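Local atomic coordinates of biofilm-associated surface protein (Staphylococcus aureus, PDB entry 7C7U), a protein that probably mediates cell adhesion and biofilm formation as a calcium-binding, cell wall-anchored surface protein whose switching modulates functional amyloid. Residues K22-T27 against Q166-D171; M35-G40 against G185-K190; I72-D77 against T85-N90. All coordinates share one frame; numbering follows the deposited sequence.

Contact 1 of 3, residues K22-T27 against Q166-D171; sequences KSLGYT and QVFVRD
Leu24 reaches from segment 22-27, in the non-strand part ahead of strand 26-27, toward the strand segment 166-171 and buries more surface than any other residue of the contact. Its CD1 methyl does the touching: it lies 3.9 Å from CD of Arg170 and 4.2 Å from CE2 of Phe168, approaching that ring obliquely. CG stands anti to the carbonyl carbon (chi1 -65°), which points the isopropyl end at segment 166-171. What Leu24 meets on Arg170 is the aliphatic part of the side chain. The bend at chi3 (61°) turns the guanidinium off to another partner, Glu115, with which NE forms a salt bridge, so a methylene and not the charge is presented to the leucine.

The second point of touch is Thr27 against Asp171, whose side chains meet at about a right angle. Here CG2 of Thr27 packs on CB of Asp171 at 4.1 Å, again carbon on carbon. Their polar ends go to other residues: OG1 of Thr27 is hydrogen-bonded to Glu174, and OD2 of Asp171 forms a salt bridge with Arg69. No hydrogen bond links the two segments, and their touching parts run 70° apart, which fits packing between segments that are not paired strands.

Strand 176-178 provides the link between them. It pairs parallel with 26-27 and antiparallel with 163-171, and its Ile177 touches both Leu24 and Phe168; strand 163-171 is also paired with 70-76 in the same mixed sheet.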
loop_
_atom_site.group_PDB
_atom_site.type_symbol
_atom_site.label_atom_id
_atom_site.label_comp_id
_atom_site.label_asym_id
_atom_site.label_seq_id
_atom_site.Cartn_x
_atom_site.Cartn_y
_atom_site.Cartn_z
ATOM N N LYS A 22 3.030 3.369 9.166
ATOM C CA LYS A 22 2.102 3.183 8.067
ATOM C C LYS A 22 2.707 3.759 6.795
ATOM O O LYS A 22 3.349 4.811 6.819
ATOM C CB LYS A 22 0.767 3.859 8.375
ATOM C CG LYS A 22 0.237 3.521 9.754
ATOM C CD LYS A 22 -1.258 3.755 9.870
ATOM C CE LYS A 22 -1.757 3.250 11.206
ATOM N NZ LYS A 22 -1.473 1.790 11.346
ATOM N N SER A 23 2.558 3.029 5.696
ATOM C CA SER A 23 2.869 3.546 4.375
ATOM C C SER A 23 1.745 4.461 3.893
ATOM O O SER A 23 0.610 4.406 4.379
ATOM C CB SER A 23 3.071 2.391 3.396
ATOM O OG SER A 23 1.911 1.565 3.360
ATOM N N LEU A 24 2.055 5.286 2.901
ATOM C CA LEU A 24 1.088 6.211 2.333
ATOM C C LEU A 24 0.675 5.745 0.945
ATOM O O LEU A 24 1.467 5.139 0.218
ATOM C CB LEU A 24 1.655 7.635 2.251
ATOM C CG LEU A 24 1.960 8.308 3.592
ATOM C CD1 LEU A 24 2.437 9.729 3.379
ATOM C CD2 LEU A 24 0.742 8.280 4.501
ATOM N N GLY A 25 -0.591 5.995 0.603
ATOM C CA GLY A 25 -1.058 5.781 -0.749
ATOM C C GLY A 25 -0.533 6.845 -1.697
ATOM O O GLY A 25 0.136 7.806 -1.312
ATOM N N TYR A 26 -0.860 6.668 -2.975
ATOM C CA TYR A 26 -0.412 7.563 -4.034
ATOM C C TYR A 26 -1.576 8.369 -4.607
ATOM O O TYR A 26 -2.715 7.896 -4.674
ATOM C CB TYR A 26 0.258 6.786 -5.177
ATOM C CG TYR A 26 1.662 6.286 -4.890
ATOM C CD1 TYR A 26 2.709 7.171 -4.657
ATOM C CD2 TYR A 26 1.942 4.923 -4.883
ATOM C CE1 TYR A 26 4.001 6.706 -4.406
ATOM C CE2 TYR A 26 3.220 4.449 -4.628
ATOM C CZ TYR A 26 4.247 5.342 -4.393
ATOM O OH TYR A 26 5.518 4.866 -4.150
ATOM N N THR A 27 -1.267 9.596 -5.027
ATOM C CA THR A 27 -2.154 10.431 -5.824
ATOM C C THR A 27 -1.365 10.967 -7.010
ATOM O O THR A 27 -0.134 11.006 -6.984
ATOM C CB THR A 27 -2.730 11.611 -5.034
ATOM O OG1 THR A 27 -3.685 12.305 -5.849
ATOM C CG2 THR A 27 -1.616 12.586 -4.661
ATOM N N GLN A 166 14.232 8.608 1.685
ATOM C CA GLN A 166 13.197 8.834 0.694
ATOM C C GLN A 166 12.757 10.283 0.781
ATOM O O GLN A 166 12.714 10.863 1.866
ATOM C CB GLN A 166 12.003 7.880 0.935
ATOM C CG GLN A 166 10.921 7.931 -0.117
ATOM C CD GLN A 166 9.690 7.148 0.313
ATOM O OE1 GLN A 166 9.270 7.233 1.469
ATOM N NE2 GLN A 166 9.111 6.386 -0.607
ATOM N N VAL A 167 12.419 10.862 -0.367
ATOM C CA VAL A 167 11.920 12.224 -0.435
ATOM C C VAL A 167 10.737 12.227 -1.401
ATOM O O VAL A 167 10.704 11.464 -2.375
ATOM C CB VAL A 167 13.044 13.217 -0.848
ATOM C CG1 VAL A 167 13.490 12.993 -2.292
ATOM C CG2 VAL A 167 12.613 14.641 -0.630
ATOM N N PHE A 168 9.745 13.053 -1.105
ATOM C CA PHE A 168 8.588 13.177 -1.981
ATOM C C PHE A 168 7.797 14.409 -1.571
ATOM O O PHE A 168 7.998 14.982 -0.494
ATOM C CB PHE A 168 7.694 11.926 -1.926
ATOM C CG PHE A 168 7.302 11.513 -0.532
ATOM C CD1 PHE A 168 8.149 10.712 0.231
ATOM C CD2 PHE A 168 6.070 11.883 0.009
ATOM C CE1 PHE A 168 7.797 10.313 1.517
ATOM C CE2 PHE A 168 5.700 11.474 1.294
ATOM C CZ PHE A 168 6.570 10.693 2.049
ATOM N N VAL A 169 6.893 14.804 -2.458
ATOM C CA VAL A 169 5.886 15.811 -2.164
ATOM C C VAL A 169 4.644 15.092 -1.643
ATOM O O VAL A 169 4.181 14.118 -2.248
ATOM C CB VAL A 169 5.563 16.648 -3.415
ATOM C CG1 VAL A 169 4.400 17.598 -3.156
ATOM C CG2 VAL A 169 6.797 17.427 -3.860
ATOM N N ARG A 170 4.129 15.546 -0.504
ATOM C CA ARG A 170 2.904 15.005 0.066
ATOM C C ARG A 170 1.758 15.976 -0.175
ATOM O O ARG A 170 1.882 17.172 0.108
ATOM C CB ARG A 170 3.046 14.745 1.565
ATOM C CG ARG A 170 1.874 13.910 2.169
ATOM C CD ARG A 170 2.098 13.610 3.651
ATOM N NE ARG A 170 2.177 14.828 4.465
ATOM C CZ ARG A 170 1.145 15.403 5.079
ATOM N NH1 ARG A 170 1.336 16.504 5.794
ATOM N NH2 ARG A 170 -0.073 14.865 5.015
ATOM N N ASP A 171 0.652 15.456 -0.700
ATOM C CA ASP A 171 -0.625 16.169 -0.764
ATOM C C ASP A 171 -1.209 16.147 0.638
ATOM O O ASP A 171 -1.702 15.115 1.100
ATOM C CB ASP A 171 -1.546 15.500 -1.783
ATOM C CG ASP A 171 -2.911 16.201 -1.939
ATOM O OD1 ASP A 171 -3.335 16.974 -1.048
ATOM O OD2 ASP A 171 -3.565 15.950 -2.976
#

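Contact 2 of 3, residues M35-G40 against G185-K190; sequences MLFDPG and GYFLTK
Phe187 turns the CE1-CZ side of its ring to segment 35-40, where Phe37 and Pro39 receive it. CZ of Phe187 lies at the edge of the Phe37 ring, in its plane, 3.9 Å from CE2; relative to the Phe187 ring, CE2 sits obliquely, so the two phenyl groups do not stack face to face. Pro39 packs more closely, its CB 3.4 Å from CE1 of Phe187 and its CG 3.7 Å from CD1, so one side of the pyrrolidine follows the phenyl from CD1 to CE1. With CG of Phe37 anti to the backbone N (chi1 180°), its ring extends toward Phe187.

The segments belong to strands 36-39 and 183-187 of one large mixed sheet, in which they are not paired with each other: the first pairs with 52-61, the second with 163-171. His165 of strand 163-171 meets both phenyl rings edge-to-face, and Ile53 of strand 52-61 touches Phe187.

Beyond the rings the link becomes polar. A water donates to O of Gly40 at 3.0 Å and accepts from N of Leu188 at 2.9 Å, bridging the two backbones. O of Gly40 also lies near the edge of the Phe187 ring, 4.1 Å from CD1.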
loop_
_atom_site.group_PDB
_atom_site.type_symbol
_atom_site.label_atom_id
_atom_site.label_comp_id
_atom_site.label_asym_id
_atom_site.label_seq_id
_atom_site.Cartn_x
_atom_site.Cartn_y
_atom_site.Cartn_z
ATOM N N MET A 35 11.737 15.002 -7.102
ATOM C CA MET A 35 12.662 15.696 -6.230
ATOM C C MET A 35 13.907 14.843 -6.059
ATOM O O MET A 35 13.848 13.621 -6.181
ATOM C CB MET A 35 11.992 15.966 -4.894
ATOM C CG MET A 35 10.804 16.879 -5.048
ATOM S SD MET A 35 10.690 17.824 -3.555
ATOM C CE MET A 35 12.399 18.237 -3.385
ATOM N N LEU A 36 15.050 15.494 -5.841
ATOM C CA LEU A 36 16.333 14.799 -5.745
ATOM C C LEU A 36 17.034 15.208 -4.457
ATOM O O LEU A 36 17.501 16.341 -4.338
ATOM C CB LEU A 36 17.227 15.113 -6.944
ATOM C CG LEU A 36 17.254 14.154 -8.134
ATOM C CD1 LEU A 36 15.884 14.008 -8.785
ATOM C CD2 LEU A 36 18.328 14.576 -9.170
ATOM N N PHE A 37 17.136 14.277 -3.519
ATOM C CA PHE A 37 17.863 14.461 -2.275
ATOM C C PHE A 37 19.318 14.072 -2.505
ATOM O O PHE A 37 19.604 12.954 -2.938
ATOM C CB PHE A 37 17.200 13.612 -1.183
ATOM C CG PHE A 37 17.851 13.705 0.157
ATOM C CD1 PHE A 37 17.780 14.867 0.908
ATOM C CD2 PHE A 37 18.510 12.603 0.683
ATOM C CE1 PHE A 37 18.381 14.941 2.164
ATOM C CE2 PHE A 37 19.095 12.649 1.929
ATOM C CZ PHE A 37 19.040 13.826 2.676
ATOM N N ASP A 38 20.234 15.002 -2.248
ATOM C CA ASP A 38 21.642 14.881 -2.636
ATOM C C ASP A 38 22.510 15.044 -1.389
ATOM O O ASP A 38 23.079 16.127 -1.158
ATOM C CB ASP A 38 21.940 15.934 -3.714
ATOM C CG ASP A 38 23.370 15.922 -4.213
ATOM O OD1 ASP A 38 24.154 15.017 -3.877
ATOM O OD2 ASP A 38 23.713 16.836 -4.998
ATOM N N PRO A 39 22.656 13.999 -0.568
ATOM C CA PRO A 39 23.399 14.158 0.688
ATOM C C PRO A 39 24.898 13.928 0.559
ATOM O O PRO A 39 25.401 13.328 -0.392
ATOM C CB PRO A 39 22.777 13.092 1.608
ATOM C CG PRO A 39 22.368 11.987 0.669
ATOM C CD PRO A 39 21.957 12.696 -0.629
ATOM N N GLY A 40 25.611 14.383 1.583
ATOM C CA GLY A 40 27.009 14.029 1.704
ATOM C C GLY A 40 27.187 12.553 2.013
ATOM O O GLY A 40 26.280 11.876 2.505
ATOM N N GLY A 185 16.778 6.341 -2.147
ATOM C CA GLY A 185 18.195 6.021 -2.208
ATOM C C GLY A 185 18.719 5.557 -0.856
ATOM O O GLY A 185 17.957 5.172 0.033
ATOM N N TYR A 186 20.044 5.594 -0.720
ATOM C CA TYR A 186 20.643 5.270 0.556
ATOM C C TYR A 186 21.962 6.009 0.661
ATOM O O TYR A 186 22.598 6.294 -0.356
ATOM C CB TYR A 186 20.849 3.761 0.746
ATOM C CG TYR A 186 21.638 3.063 -0.347
ATOM C CD1 TYR A 186 23.018 2.885 -0.234
ATOM C CD2 TYR A 186 21.008 2.544 -1.464
ATOM C CE1 TYR A 186 23.738 2.227 -1.221
ATOM C CE2 TYR A 186 21.718 1.875 -2.451
ATOM C CZ TYR A 186 23.090 1.733 -2.321
ATOM O OH TYR A 186 23.810 1.083 -3.297
ATOM N N PHE A 187 22.342 6.331 1.900
ATOM C CA PHE A 187 23.610 6.997 2.176
ATOM C C PHE A 187 24.764 6.049 1.916
ATOM O O PHE A 187 24.694 4.860 2.236
ATOM C CB PHE A 187 23.669 7.458 3.624
ATOM C CG PHE A 187 22.674 8.516 3.967
ATOM C CD1 PHE A 187 22.943 9.854 3.699
ATOM C CD2 PHE A 187 21.476 8.179 4.595
ATOM C CE1 PHE A 187 22.022 10.834 4.040
ATOM C CE2 PHE A 187 20.561 9.150 4.940
ATOM C CZ PHE A 187 20.821 10.482 4.646
ATOM N N LEU A 188 25.837 6.575 1.340
ATOM C CA LEU A 188 27.005 5.761 1.058
ATOM C C LEU A 188 27.897 5.733 2.291
ATOM O O LEU A 188 28.146 6.776 2.906
ATOM C CB LEU A 188 27.773 6.295 -0.152
ATOM C CG LEU A 188 26.992 6.334 -1.462
ATOM C CD1 LEU A 188 27.838 6.792 -2.632
ATOM C CD2 LEU A 188 26.353 4.972 -1.749
ATOM N N THR A 189 28.327 4.540 2.673
ATOM C CA THR A 189 29.269 4.345 3.769
ATOM C C THR A 189 30.485 3.604 3.246
ATOM O O THR A 189 30.540 3.203 2.076
ATOM C CB THR A 189 28.650 3.545 4.925
ATOM O OG1 THR A 189 28.501 2.174 4.528
ATOM C CG2 THR A 189 27.317 4.128 5.364
ATOM N N LYS A 190 31.438 3.348 4.155
ATOM C CA LYS A 190 32.579 2.527 3.779
ATOM C C LYS A 190 32.166 1.148 3.293
ATOM O O LYS A 190 32.924 0.526 2.542
ATOM C CB LYS A 190 33.558 2.395 4.961
ATOM C CG LYS A 190 34.233 3.713 5.336
ATOM C CD LYS A 190 35.100 3.591 6.594
ATOM C CE LYS A 190 36.074 4.767 6.665
ATOM N NZ LYS A 190 36.820 4.816 7.954
HETATM O O HOH W 1 25.590 9.469 0.838
#

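Contact 3 of 3, residues I72-D77 against T85-N90; sequences IDLKLD and TKISAN. With CA (calcium ion), chain C.
A buried apolar layer between two strands of the mixed sheet lies at this contact, and one of those strands leads straight into a calcium site. Ile87 of segment 85-90 meets Leu76 tip to tip, CD1 to CD1 at 3.8 Å. Its same CD1 methyl also packs on CD2 of Leu74 at 4.3 Å, so a single methyl addresses two leucines spaced two residues apart on one side of strand 70-76. CG1 of Ile87 is anti to the carbonyl carbon (chi1 -55°) and chi2 is extended, which carries CD1 far enough to reach both. Trp114 of strand 113-117 and Phe100 of strand 98-104 both touch Ile87; these two strands lie between 70-76 and 84-90 in the sheet's pairing.

Right after Leu76 comes Asp77, whose carboxylate divides its work. OD2 binds the calcium ion at 2.4 Å, while OD1 accepts a bond of 2.7 Å from water 2, itself a calcium ligand, and also caps the backbone N of Ile79. Asn161, Lys162 through its O, and Asn164 complete the protein ligands, and water 3 binds too. A strand end passing into a helix N-cap thus contributes the carboxylate of a calcium site shared with the 161-164 region.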
loop_
_atom_site.group_PDB
_atom_site.type_symbol
_atom_site.label_atom_id
_atom_site.label_comp_id
_atom_site.label_asym_id
_atom_site.label_seq_id
_atom_site.Cartn_x
_atom_site.Cartn_y
_atom_site.Cartn_z
ATOM N N ILE A 72 7.051 19.145 1.331
ATOM C CA ILE A 72 8.239 18.345 1.060
ATOM C C ILE A 72 8.454 17.426 2.256
ATOM O O ILE A 72 8.517 17.887 3.401
ATOM C CB ILE A 72 9.459 19.238 0.804
ATOM C CG1 ILE A 72 9.261 20.034 -0.487
ATOM C CG2 ILE A 72 10.736 18.418 0.746
ATOM C CD1 ILE A 72 10.334 21.087 -0.666
ATOM N N ASP A 73 8.531 16.123 2.004
ATOM C CA ASP A 73 8.702 15.138 3.064
ATOM C C ASP A 73 10.023 14.416 2.888
ATOM O O ASP A 73 10.320 13.907 1.801
ATOM C CB ASP A 73 7.558 14.116 3.097
ATOM C CG ASP A 73 6.382 14.624 3.867
ATOM O OD1 ASP A 73 6.374 15.842 4.116
ATOM O OD2 ASP A 73 5.497 13.829 4.267
ATOM N N LEU A 74 10.802 14.380 3.959
ATOM C CA LEU A 74 12.066 13.668 4.007
ATOM C C LEU A 74 11.963 12.578 5.058
ATOM O O LEU A 74 11.769 12.875 6.240
ATOM C CB LEU A 74 13.207 14.613 4.341
ATOM C CG LEU A 74 14.567 13.970 4.556
ATOM C CD1 LEU A 74 14.983 13.190 3.331
ATOM C CD2 LEU A 74 15.601 15.079 4.836
ATOM N N LYS A 75 12.138 11.332 4.635
ATOM C CA LYS A 75 12.017 10.173 5.516
ATOM C C LYS A 75 13.368 9.491 5.634
ATOM O O LYS A 75 13.943 9.083 4.622
ATOM C CB LYS A 75 10.979 9.192 4.979
ATOM C CG LYS A 75 10.898 7.895 5.761
ATOM C CD LYS A 75 9.722 7.039 5.297
ATOM C CE LYS A 75 9.859 5.621 5.830
ATOM N NZ LYS A 75 9.965 5.542 7.326
ATOM N N LEU A 76 13.840 9.316 6.861
ATOM C CA LEU A 76 15.192 8.855 7.110
ATOM C C LEU A 76 15.192 7.494 7.788
ATOM O O LEU A 76 14.310 7.178 8.586
ATOM C CB LEU A 76 15.952 9.846 7.982
ATOM C CG LEU A 76 16.073 11.236 7.347
ATOM C CD1 LEU A 76 16.536 12.234 8.392
ATOM C CD2 LEU A 76 17.034 11.182 6.180
ATOM N N ASP A 77 16.217 6.724 7.475
ATOM C CA ASP A 77 16.444 5.442 8.109
ATOM C C ASP A 77 16.335 5.574 9.628
ATOM O O ASP A 77 16.840 6.549 10.205
ATOM C CB ASP A 77 17.827 4.928 7.722
ATOM C CG ASP A 77 17.996 3.463 7.993
ATOM O OD1 ASP A 77 18.262 3.093 9.164
ATOM O OD2 ASP A 77 17.855 2.688 7.030
ATOM N N THR A 85 18.096 15.897 15.787
ATOM C CA THR A 85 17.639 17.006 16.604
ATOM C C THR A 85 17.044 18.136 15.781
ATOM O O THR A 85 16.147 18.838 16.261
ATOM C CB THR A 85 18.803 17.546 17.446
ATOM O OG1 THR A 85 19.730 18.219 16.594
ATOM C CG2 THR A 85 19.524 16.410 18.156
ATOM N N LYS A 86 17.494 18.307 14.542
ATOM C CA LYS A 86 17.031 19.390 13.697
ATOM C C LYS A 86 17.374 19.060 12.254
ATOM O O LYS A 86 18.457 18.534 11.975
ATOM C CB LYS A 86 17.696 20.717 14.104
ATOM C CG LYS A 86 17.080 21.957 13.477
ATOM C CD LYS A 86 17.657 23.211 14.110
ATOM C CE LYS A 86 17.156 24.451 13.400
ATOM N NZ LYS A 86 17.916 25.676 13.782
ATOM N N ILE A 87 16.467 19.409 11.345
ATOM C CA ILE A 87 16.716 19.379 9.909
ATOM C C ILE A 87 16.334 20.739 9.352
ATOM O O ILE A 87 15.269 21.274 9.689
ATOM C CB ILE A 87 15.925 18.274 9.183
ATOM C CG1 ILE A 87 16.193 16.890 9.794
ATOM C CG2 ILE A 87 16.284 18.247 7.694
ATOM C CD1 ILE A 87 15.449 15.785 9.084
ATOM N N SER A 88 17.200 21.303 8.518
ATOM C CA SER A 88 16.933 22.603 7.916
ATOM C C SER A 88 17.719 22.724 6.618
ATOM O O SER A 88 18.707 22.018 6.399
ATOM C CB SER A 88 17.304 23.752 8.856
ATOM O OG SER A 88 18.712 23.773 9.046
ATOM N N ALA A 89 17.278 23.663 5.780
ATOM C CA ALA A 89 17.936 23.967 4.520
ATOM C C ALA A 89 17.564 25.385 4.116
ATOM O O ALA A 89 16.542 25.922 4.548
ATOM C CB ALA A 89 17.532 22.972 3.423
ATOM N N ASN A 90 18.394 25.970 3.257
ATOM C CA ASN A 90 18.116 27.284 2.685
ATOM C C ASN A 90 17.180 27.142 1.499
ATOM O O ASN A 90 17.442 26.328 0.612
ATOM C CB ASN A 90 19.402 27.948 2.206
ATOM C CG ASN A 90 20.327 28.304 3.333
ATOM O OD1 ASN A 90 19.944 28.253 4.497
ATOM N ND2 ASN A 90 21.548 28.689 2.996
HETATM CA CA CA C . 17.947 0.318 6.521
HETATM O O HOH W 2 18.727 0.435 8.779
HETATM O O HOH W 3 16.452 -1.216 5.424
#

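All three contacts draw on the same mixed sheet. Contacts 1 and 3 are joined by backbone pairing of 163-171 with 70-76: O of Phe168 lies 2.8 Å from N of Asp73, a probable hydrogen bond. Contacts 2 and 3, with centres about 13 Å apart, share apolar packing, CE1 of Phe37 lying 3.9 Å from CD2 of Leu74. Contact 2 also touches contact 1, CG2 of Val169 being 3.9 Å from SD of Met35. Along the chain contact 3 is nested within the loops closed by both others, whose segments alternate. Asp77 of contact 3 binds calcium directly; the nearest side-chain atom of Phe187 in contact 2 lies about 9 Å from this same ion.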